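Local coordinates for protein cycloalternan-forming enzyme (PDB 5F7U) that belongs to glycosyl hydrolase family 31, joins a TIM barrel to several beta domains and binds glycans and magnesium ions, at residues A[809-814]-A[910-915]; A[881-886]-A[916-921]; A[954-959]-A[963-968]. The protein carries 1 engineered substitution. All coordinates share one frame; numbering follows the deposited sequence.

Interaction 1. Residues A[809-814]-A[910-915]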
loop_
_atom_site.group_PDB
_atom_site.type_symbol
_atom_site.label_atom_id
_atom_site.label_comp_id
_atom_site.label_asym_id
_atom_site.label_seq_id
_atom_site.Cartn_x
_atom_site.Cartn_y
_atom_site.Cartn_z
ATOM N N GLY A 809 -1.806 25.683 21.978
ATOM C CA GLY A 809 -1.457 24.717 23.017
ATOM C C GLY A 809 -0.166 23.967 22.715
ATOM O O GLY A 809 0.503 23.476 23.623
ATOM N N TYR A 810 0.175 23.861 21.430
ATOM C CA TYR A 810 1.439 23.268 20.975
ATOM C C TYR A 810 1.682 21.796 21.395
ATOM O O TYR A 810 2.826 21.341 21.441
ATOM C CB TYR A 810 2.621 24.174 21.392
ATOM C CG TYR A 810 2.809 25.383 20.500
ATOM C CD1 TYR A 810 3.381 25.249 19.225
ATOM C CD2 TYR A 810 2.431 26.657 20.921
ATOM C CE1 TYR A 810 3.568 26.347 18.402
ATOM C CE2 TYR A 810 2.623 27.767 20.101
ATOM C CZ TYR A 810 3.192 27.604 18.846
ATOM O OH TYR A 810 3.379 28.709 18.038
ATOM N N GLN A 811 0.614 21.066 21.701
ATOM C CA GLN A 811 0.739 19.630 21.964
ATOM C C GLN A 811 0.108 18.839 20.824
ATOM O O GLN A 811 -0.846 19.304 20.212
ATOM C CB GLN A 811 0.061 19.248 23.279
ATOM C CG GLN A 811 0.641 19.985 24.507
ATOM C CD GLN A 811 2.007 19.448 24.938
ATOM O OE1 GLN A 811 2.191 18.238 25.031
ATOM N NE2 GLN A 811 2.973 20.349 25.214
ATOM N N LEU A 812 0.632 17.643 20.569
ATOM C CA LEU A 812 -0.002 16.728 19.617
ATOM C C LEU A 812 -1.388 16.346 20.131
ATOM O O LEU A 812 -1.585 16.190 21.332
ATOM C CB LEU A 812 0.859 15.481 19.411
ATOM C CG LEU A 812 2.171 15.713 18.666
ATOM C CD1 LEU A 812 3.018 14.452 18.761
ATOM C CD2 LEU A 812 1.929 16.111 17.213
ATOM N N GLY A 813 -2.353 16.243 19.228
ATOM C CA GLY A 813 -3.709 15.856 19.608
ATOM C C GLY A 813 -4.652 16.999 19.960
ATOM O O GLY A 813 -5.667 16.776 20.609
ATOM N N GLN A 814 -4.312 18.218 19.528
ATOM C CA GLN A 814 -5.158 19.394 19.742
ATOM C C GLN A 814 -5.720 19.871 18.410
ATOM O O GLN A 814 -4.981 20.010 17.432
ATOM C CB GLN A 814 -4.368 20.500 20.460
ATOM C CG GLN A 814 -3.853 20.024 21.807
ATOM C CD GLN A 814 -3.045 21.056 22.544
ATOM O OE1 GLN A 814 -2.223 21.769 21.953
ATOM N NE2 GLN A 814 -3.265 21.135 23.854
ATOM N N TYR A 910 10.820 29.484 24.206
ATOM C CA TYR A 910 10.184 28.947 25.404
ATOM C C TYR A 910 10.664 27.518 25.574
ATOM O O TYR A 910 10.883 26.824 24.579
ATOM C CB TYR A 910 8.658 28.997 25.254
ATOM C CG TYR A 910 7.887 28.181 26.277
ATOM C CD1 TYR A 910 7.689 28.660 27.583
ATOM C CD2 TYR A 910 7.352 26.929 25.942
ATOM C CE1 TYR A 910 6.980 27.912 28.521
ATOM C CE2 TYR A 910 6.644 26.170 26.876
ATOM C CZ TYR A 910 6.466 26.662 28.157
ATOM O OH TYR A 910 5.765 25.914 29.072
ATOM N N TYR A 911 10.802 27.062 26.816
ATOM C CA TYR A 911 11.247 25.686 27.057
ATOM C C TYR A 911 10.169 24.866 27.749
ATOM O O TYR A 911 9.738 25.198 28.851
ATOM C CB TYR A 911 12.572 25.656 27.842
ATOM C CG TYR A 911 13.155 24.267 27.965
ATOM C CD1 TYR A 911 13.727 23.630 26.854
ATOM C CD2 TYR A 911 13.117 23.568 29.183
ATOM C CE1 TYR A 911 14.248 22.359 26.960
ATOM C CE2 TYR A 911 13.641 22.277 29.288
ATOM C CZ TYR A 911 14.205 21.689 28.172
ATOM O OH TYR A 911 14.739 20.423 28.242
ATOM N N ASP A 912 9.731 23.798 27.077
ATOM C CA ASP A 912 8.752 22.857 27.600
ATOM C C ASP A 912 9.529 21.799 28.385
ATOM O O ASP A 912 10.153 20.923 27.792
ATOM C CB ASP A 912 7.986 22.242 26.413
ATOM C CG ASP A 912 6.928 21.213 26.814
ATOM O OD1 ASP A 912 6.916 20.693 27.954
ATOM O OD2 ASP A 912 6.079 20.921 25.934
ATOM N N THR A 913 9.490 21.884 29.719
ATOM C CA THR A 913 10.251 20.948 30.575
ATOM C C THR A 913 9.711 19.500 30.569
ATOM O O THR A 913 10.449 18.558 30.883
ATOM C CB THR A 913 10.347 21.429 32.040
ATOM O OG1 THR A 913 9.062 21.335 32.657
ATOM C CG2 THR A 913 10.829 22.874 32.117
ATOM N N VAL A 914 8.429 19.332 30.231
ATOM C CA VAL A 914 7.780 18.005 30.237
ATOM C C VAL A 914 8.237 17.192 29.032
ATOM O O VAL A 914 8.528 15.999 29.159
ATOM C CB VAL A 914 6.233 18.112 30.278
ATOM C CG1 VAL A 914 5.558 16.754 30.077
ATOM C CG2 VAL A 914 5.802 18.697 31.615
ATOM N N GLN A 915 8.334 17.873 27.895
ATOM C CA GLN A 915 8.673 17.263 26.602
ATOM C C GLN A 915 10.146 17.403 26.248
ATOM O O GLN A 915 10.609 16.767 25.293
ATOM C CB GLN A 915 7.824 17.899 25.491
ATOM C CG GLN A 915 6.315 17.634 25.614
ATOM C CD GLN A 915 5.936 16.206 25.250
ATOM O OE1 GLN A 915 6.586 15.580 24.418
ATOM N NE2 GLN A 915 4.874 15.694 25.859
HETATM O O HOH W 1 3.194 17.273 27.496
#
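Gln811 reaches out of its loop toward Asp912 and Gln915 at the tip of a beta hairpin, and its amide makes the whole contact. Just before it, Tyr810 pins the loop to the sheet, with OH bonded to Thr875 and the backbone O to the side chain of Gln877. At Gln811 the side chain bends at chi2 (-75°), which swings the amide across to the hairpin. Gln811 NE2 then donates to Asp912 OD2 at 3.2 Å. The bond is bent, 140° at the hydrogen, although OD2 lies almost in the amide plane. Asp912 OD2 is met on its syn side, a little out of the carboxylate plane.

The other end of the amide works through water. Gln811 OE1 and Gln915 NE2 are 3.8 Å apart, too far for a direct bond, and one water joins them, donating to Gln811 OE1 at 2.8 Å and accepting from Gln915 NE2 at 2.8 Å. With both ends engaged, the flip of the Gln811 amide is fixed; Gln915 NE2 has a further acceptor in Trp772 O. Farther on, Gly813 N bonds to Asn700, and Gln814 turns back to hold the loop: its OE1 takes Gln811 N at 2.9 Å from above the carbonyl plane.

Asp912 is the buried partner. With CG anti to the backbone N (chi1 179°), its carboxylate sits between loop and turn. While OD2 faces Gln811, OD1 accepts Gln915 N at 3.2 Å from above the carboxylate plane, and Val914 N more weakly. Several N-H groups around one carboxylate would tend to stabilise its ionised form. The bond from Asp912 OD1 to the backbone three residues on is an Asx motif, here shaping the turn that leaves strand 908-912, an outermost strand of its mixed sheet.

Interaction 2. Residues A[881-886]-A[916-921]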
loop_
_atom_site.group_PDB
_atom_site.type_symbol
_atom_site.label_atom_id
_atom_site.label_comp_id
_atom_site.label_asym_id
_atom_site.label_seq_id
_atom_site.Cartn_x
_atom_site.Cartn_y
_atom_site.Cartn_z
ATOM N N THR A 881 18.164 20.021 25.742
ATOM C CA THR A 881 18.078 20.673 27.054
ATOM C C THR A 881 17.794 22.169 26.866
ATOM O O THR A 881 17.816 22.673 25.741
ATOM C CB THR A 881 19.358 20.485 27.877
ATOM O OG1 THR A 881 20.459 21.049 27.156
ATOM C CG2 THR A 881 19.596 19.006 28.154
ATOM N N GLU A 882 17.555 22.871 27.972
ATOM C CA GLU A 882 17.190 24.291 27.921
ATOM C C GLU A 882 18.339 25.193 27.460
ATOM O O GLU A 882 19.399 25.178 28.084
ATOM C CB GLU A 882 16.708 24.764 29.290
ATOM C CG GLU A 882 16.133 26.178 29.261
ATOM C CD GLU A 882 15.425 26.563 30.549
ATOM O OE1 GLU A 882 15.583 25.849 31.556
ATOM O OE2 GLU A 882 14.715 27.590 30.555
ATOM N N PRO A 883 18.116 26.011 26.408
ATOM C CA PRO A 883 19.160 26.954 25.976
ATOM C C PRO A 883 19.498 28.013 27.012
ATOM O O PRO A 883 18.677 28.320 27.893
ATOM C CB PRO A 883 18.530 27.663 24.763
ATOM C CG PRO A 883 17.412 26.797 24.329
ATOM C CD PRO A 883 16.895 26.147 25.585
ATOM N N THR A 884 20.700 28.565 26.890
ATOM C CA THR A 884 21.084 29.751 27.653
ATOM C C THR A 884 20.725 31.029 26.887
ATOM O O THR A 884 20.533 32.081 27.491
ATOM C CB THR A 884 22.579 29.745 28.012
ATOM O OG1 THR A 884 23.359 29.556 26.829
ATOM C CG2 THR A 884 22.880 28.613 28.989
ATOM N N SER A 885 20.664 30.931 25.561
ATOM C CA SER A 885 20.150 31.999 24.702
ATOM C C SER A 885 19.770 31.432 23.352
ATOM O O SER A 885 20.200 30.330 22.982
ATOM C CB SER A 885 21.174 33.124 24.524
ATOM O OG SER A 885 22.297 32.675 23.788
ATOM N N VAL A 886 18.941 32.179 22.626
ATOM C CA VAL A 886 18.589 31.834 21.244
ATOM C C VAL A 886 18.744 33.103 20.423
ATOM O O VAL A 886 18.295 34.156 20.846
ATOM C CB VAL A 886 17.157 31.260 21.115
ATOM C CG1 VAL A 886 16.818 30.930 19.662
ATOM C CG2 VAL A 886 17.006 29.998 21.959
ATOM N N ASN A 916 10.874 18.231 27.010
ATOM C CA ASN A 916 12.247 18.613 26.683
ATOM C C ASN A 916 12.370 19.174 25.268
ATOM O O ASN A 916 13.197 18.747 24.460
ATOM C CB ASN A 916 13.217 17.453 26.956
ATOM C CG ASN A 916 13.264 17.076 28.422
ATOM O OD1 ASN A 916 13.551 17.917 29.289
ATOM N ND2 ASN A 916 12.991 15.806 28.711
ATOM N N LEU A 917 11.477 20.111 24.960
ATOM C CA LEU A 917 11.484 20.783 23.670
ATOM C C LEU A 917 11.690 22.271 23.848
ATOM O O LEU A 917 11.010 22.893 24.663
ATOM C CB LEU A 917 10.154 20.570 22.947
ATOM C CG LEU A 917 9.803 19.135 22.533
ATOM C CD1 LEU A 917 8.367 19.116 22.045
ATOM C CD2 LEU A 917 10.737 18.650 21.433
ATOM N N THR A 918 12.631 22.816 23.076
ATOM C CA THR A 918 12.800 24.263 22.953
ATOM C C THR A 918 11.936 24.816 21.815
ATOM O O THR A 918 12.129 24.457 20.651
ATOM C CB THR A 918 14.262 24.654 22.702
ATOM O OG1 THR A 918 15.093 24.064 23.715
ATOM C CG2 THR A 918 14.405 26.179 22.777
ATOM N N TYR A 919 11.020 25.720 22.153
ATOM C CA TYR A 919 10.202 26.379 21.134
ATOM C C TYR A 919 10.922 27.640 20.690
ATOM O O TYR A 919 11.389 28.394 21.543
ATOM C CB TYR A 919 8.831 26.804 21.679
ATOM C CG TYR A 919 7.864 25.725 22.169
ATOM C CD1 TYR A 919 8.294 24.434 22.512
ATOM C CD2 TYR A 919 6.523 26.043 22.378
ATOM C CE1 TYR A 919 7.403 23.485 22.993
ATOM C CE2 TYR A 919 5.628 25.103 22.875
ATOM C CZ TYR A 919 6.075 23.831 23.179
ATOM O OH TYR A 919 5.198 22.900 23.672
ATOM N N VAL A 920 11.008 27.871 19.376
ATOM C CA VAL A 920 11.601 29.116 18.840
ATOM C C VAL A 920 10.652 29.710 17.794
ATOM O O VAL A 920 10.373 29.069 16.776
ATOM C CB VAL A 920 13.004 28.895 18.211
ATOM C CG1 VAL A 920 13.586 30.212 17.688
ATOM C CG2 VAL A 920 13.974 28.275 19.218
ATOM N N LYS A 921 10.149 30.913 18.060
ATOM C CA LYS A 921 9.280 31.606 17.119
ATOM C C LYS A 921 10.086 32.578 16.271
ATOM O O LYS A 921 10.778 33.446 16.812
ATOM C CB LYS A 921 8.164 32.353 17.856
ATOM C CG LYS A 921 7.153 33.035 16.940
ATOM C CD LYS A 921 6.066 33.710 17.763
ATOM C CE LYS A 921 5.045 32.719 18.304
ATOM N NZ LYS A 921 3.875 33.423 18.916
#
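The pyrrolidine of Pro883 is the one ring that crosses this contact, its CG and CD reaching toward the branched end of Thr918. On the reverse of strand 917-922 the Tyr919 ring meets Tyr910 edge-to-face and Tyr810 at an oblique tilt. Pro883 CG presses on Thr918 CG2 at 3.4 Å, tighter than usual for two carbons, and Pro883 CD lies 3.3 Å from Thr918 OG1. Thr918 offers both branches because chi1 of -53° sets OG1 beside its own backbone N and CG2 opposite that N. The hydroxyl itself is bonded to Ser880 OG.

Thr918 and Val920 project from the same side of their strand, and here two sheets lie face to face as a beta sandwich: the mixed sheet holding 917-922 and the antiparallel one holding 885-888.

Farther along, Val886 points its CG1 between the two methyls of Val920, 3.9 Å from CG1 and equally far from CG2, a purely apolar touch. Leu933 and Ile931 of strand 929-934 also pack on Thr918 and Val920. At the start of the strand, Asn916 and Leu917 both face Asp912 in a G1 beta bulge.

Interaction 3. Residues A[954-959]-A[963-968]. With MG (magnesium ion), chain G; GLC (alpha-D-glucopyranose), chain D; GLC (alpha-D-glucopyranose), chain B.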
loop_
_atom_site.group_PDB
_atom_site.type_symbol
_atom_site.label_atom_id
_atom_site.label_comp_id
_atom_site.label_asym_id
_atom_site.label_seq_id
_atom_site.Cartn_x
_atom_site.Cartn_y
_atom_site.Cartn_z
ATOM N N ALA A 954 7.651 9.423 41.289
ATOM C CA ALA A 954 6.830 10.451 41.935
ATOM C C ALA A 954 6.958 11.807 41.228
ATOM O O ALA A 954 7.774 11.978 40.315
ATOM C CB ALA A 954 7.178 10.566 43.419
ATOM N N SER A 955 6.124 12.759 41.640
ATOM C CA SER A 955 6.125 14.099 41.062
ATOM C C SER A 955 5.737 15.150 42.100
ATOM O O SER A 955 5.231 16.221 41.748
ATOM C CB SER A 955 5.201 14.153 39.839
ATOM O OG SER A 955 3.883 13.746 40.178
ATOM N N ASP A 956 6.012 14.845 43.372
ATOM C CA ASP A 956 5.569 15.675 44.506
ATOM C C ASP A 956 6.597 16.712 45.001
ATOM O O ASP A 956 6.445 17.286 46.103
ATOM C CB ASP A 956 5.082 14.775 45.653
ATOM C CG ASP A 956 6.192 13.897 46.253
ATOM O OD1 ASP A 956 7.215 13.613 45.581
ATOM O OD2 ASP A 956 6.021 13.476 47.419
ATOM N N HIS A 957 7.635 16.930 44.197
ATOM C CA HIS A 957 8.560 18.048 44.379
ATOM C C HIS A 957 8.796 18.704 43.027
ATOM O O HIS A 957 9.286 18.057 42.092
ATOM C CB HIS A 957 9.872 17.581 45.006
ATOM C CG HIS A 957 9.701 16.987 46.366
ATOM N ND1 HIS A 957 9.460 17.755 47.487
ATOM C CD2 HIS A 957 9.707 15.700 46.785
ATOM C CE1 HIS A 957 9.329 16.965 48.540
ATOM N NE2 HIS A 957 9.488 15.715 48.143
ATOM N N ALA A 958 8.422 19.980 42.936
ATOM C CA ALA A 958 8.515 20.784 41.708
ATOM C C ALA A 958 9.936 20.903 41.146
ATOM O O ALA A 958 10.918 20.820 41.891
ATOM C CB ALA A 958 7.960 22.177 41.972
ATOM N N GLY A 959 10.024 21.090 39.830
ATOM C CA GLY A 959 11.275 21.470 39.174
ATOM C C GLY A 959 11.952 20.398 38.344
ATOM O O GLY A 959 12.958 20.668 37.707
ATOM N N THR A 963 8.062 13.854 33.255
ATOM C CA THR A 963 6.822 13.760 34.037
ATOM C C THR A 963 7.036 13.605 35.544
ATOM O O THR A 963 6.067 13.625 36.316
ATOM C CB THR A 963 5.930 12.600 33.543
ATOM O OG1 THR A 963 6.632 11.354 33.699
ATOM C CG2 THR A 963 5.515 12.806 32.080
ATOM N N GLY A 964 8.291 13.448 35.959
ATOM C CA GLY A 964 8.633 13.296 37.379
ATOM C C GLY A 964 10.071 12.851 37.595
ATOM O O GLY A 964 11.003 13.313 36.903
ATOM N N PHE A 965 10.220 11.939 38.556
ATOM C CA PHE A 965 11.512 11.441 39.026
ATOM C C PHE A 965 11.332 10.079 39.688
ATOM O O PHE A 965 10.216 9.711 40.068
ATOM C CB PHE A 965 12.161 12.440 40.007
ATOM C CG PHE A 965 11.249 12.889 41.128
ATOM C CD1 PHE A 965 11.112 12.122 42.288
ATOM C CD2 PHE A 965 10.543 14.102 41.032
ATOM C CE1 PHE A 965 10.301 12.547 43.332
ATOM C CE2 PHE A 965 9.711 14.520 42.072
ATOM C CZ PHE A 965 9.593 13.742 43.220
ATOM N N VAL A 966 12.435 9.357 39.847
ATOM C CA VAL A 966 12.468 8.113 40.609
ATOM C C VAL A 966 12.667 8.490 42.083
ATOM O O VAL A 966 13.590 9.242 42.403
ATOM C CB VAL A 966 13.583 7.187 40.076
ATOM C CG1 VAL A 966 13.834 6.018 41.014
ATOM C CG2 VAL A 966 13.203 6.674 38.699
ATOM N N ALA A 967 11.800 7.988 42.966
ATOM C CA ALA A 967 11.766 8.453 44.373
ATOM C C ALA A 967 12.479 7.538 45.378
ATOM O O ALA A 967 12.234 6.318 45.398
ATOM C CB ALA A 967 10.325 8.674 44.811
ATOM N N GLY A 968 13.332 8.130 46.225
ATOM C CA GLY A 968 13.963 7.400 47.352
ATOM C C GLY A 968 15.156 6.573 46.879
ATOM O O GLY A 968 16.312 6.930 47.141
HETATM MG MG MG G . 12.424 13.430 35.221
HETATM C C1 GLC D . 11.101 12.597 51.656
HETATM C C2 GLC D . 10.838 13.242 50.287
HETATM C C3 GLC D . 10.796 12.190 49.169
HETATM C C4 GLC D . 12.045 11.307 49.175
HETATM C C5 GLC D . 12.172 10.676 50.565
HETATM C C6 GLC D . 13.380 9.767 50.703
HETATM O O1 GLC D . 9.936 11.899 52.147
HETATM O O2 GLC D . 9.605 13.967 50.294
HETATM O O3 GLC D . 10.622 12.850 47.918
HETATM O O4 GLC D . 11.940 10.300 48.157
HETATM O O5 GLC D . 12.238 11.708 51.577
HETATM O O6 GLC D . 13.335 9.227 52.027
HETATM C C1 GLC B . 6.292 6.138 32.896
HETATM C C2 GLC B . 6.069 7.544 33.473
HETATM C C3 GLC B . 4.804 8.188 32.896
HETATM C C4 GLC B . 4.817 8.205 31.369
HETATM C C5 GLC B . 5.107 6.793 30.859
HETATM C C6 GLC B . 5.257 6.734 29.349
HETATM O O2 GLC B . 6.019 7.499 34.904
HETATM O O3 GLC B . 4.694 9.531 33.360
HETATM O O4 GLC B . 3.548 8.650 30.862
HETATM O O5 GLC B . 6.303 6.252 31.460
HETATM O O6 GLC B . 5.470 5.347 29.055
#
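Phe965 and Ala954 bury the most surface here, tied by two backbone bonds as an antiparallel hydrogen-bonded pair: Ala954 N to Phe965 O at 2.9 Å and Phe965 N to Ala954 O at 3.0 Å. That same Ala954 O hangs over the centre of the Phe965 ring, 3.5 Å above its plane. The ring gets there because chi1 of 51° folds it between its own backbone N and carbonyl carbon, under the turn 954-957. Ala954 CB touches its CE1 and then Ala967 CB. At the rim of the ring, Asp956 OD1 lies near the plane, 3.4 Å from Phe965 CZ, and His957 N also lies in plane. His957 O comes obliquely and is buried without a polar partner in the model.

His957, fixed through ND1 by Asp1024, presents NE2 in its ring plane to O2 of one alpha-D-glucopyranose at 2.8 Å. Thr963 OG1 bonds to O3 of a second alpha-D-glucopyranose at 2.7 Å, and Gly964 O binds magnesium at 2.2 Å with Thr961, Glu942, Glu944 and Asp1057. Two glycan pockets and a metal site thus surround this single bridge of the family 6 carbohydrate-binding module. Trp1026 meets Phe965 edge-to-face, and strand 965-968 runs antiparallel to both 953-954 and 1054-1062.

Interactions 1 and 2 work on one hairpin: 908-912 and 917-922 are paired neighbours, and the contacts meet through backbone bonds such as Tyr910 O to Tyr919 N (2.7 Å). Interaction 2 is buried and mostly apolar, with no hydrogen bond across it, between two sheets. Interaction 1, partly buried at the hairpin's turn, is polar and water-assisted. Interaction 3 touches neither; its centre lies about 19 Å from that of interaction 1 and about 22 Å from that of interaction 2. It is partly buried, a single antiparallel bridge in the carbohydrate-binding module, with sugars and a magnesium ion at its margins. Glu942, which binds that ion, also bonds to Asn916 of interaction 2.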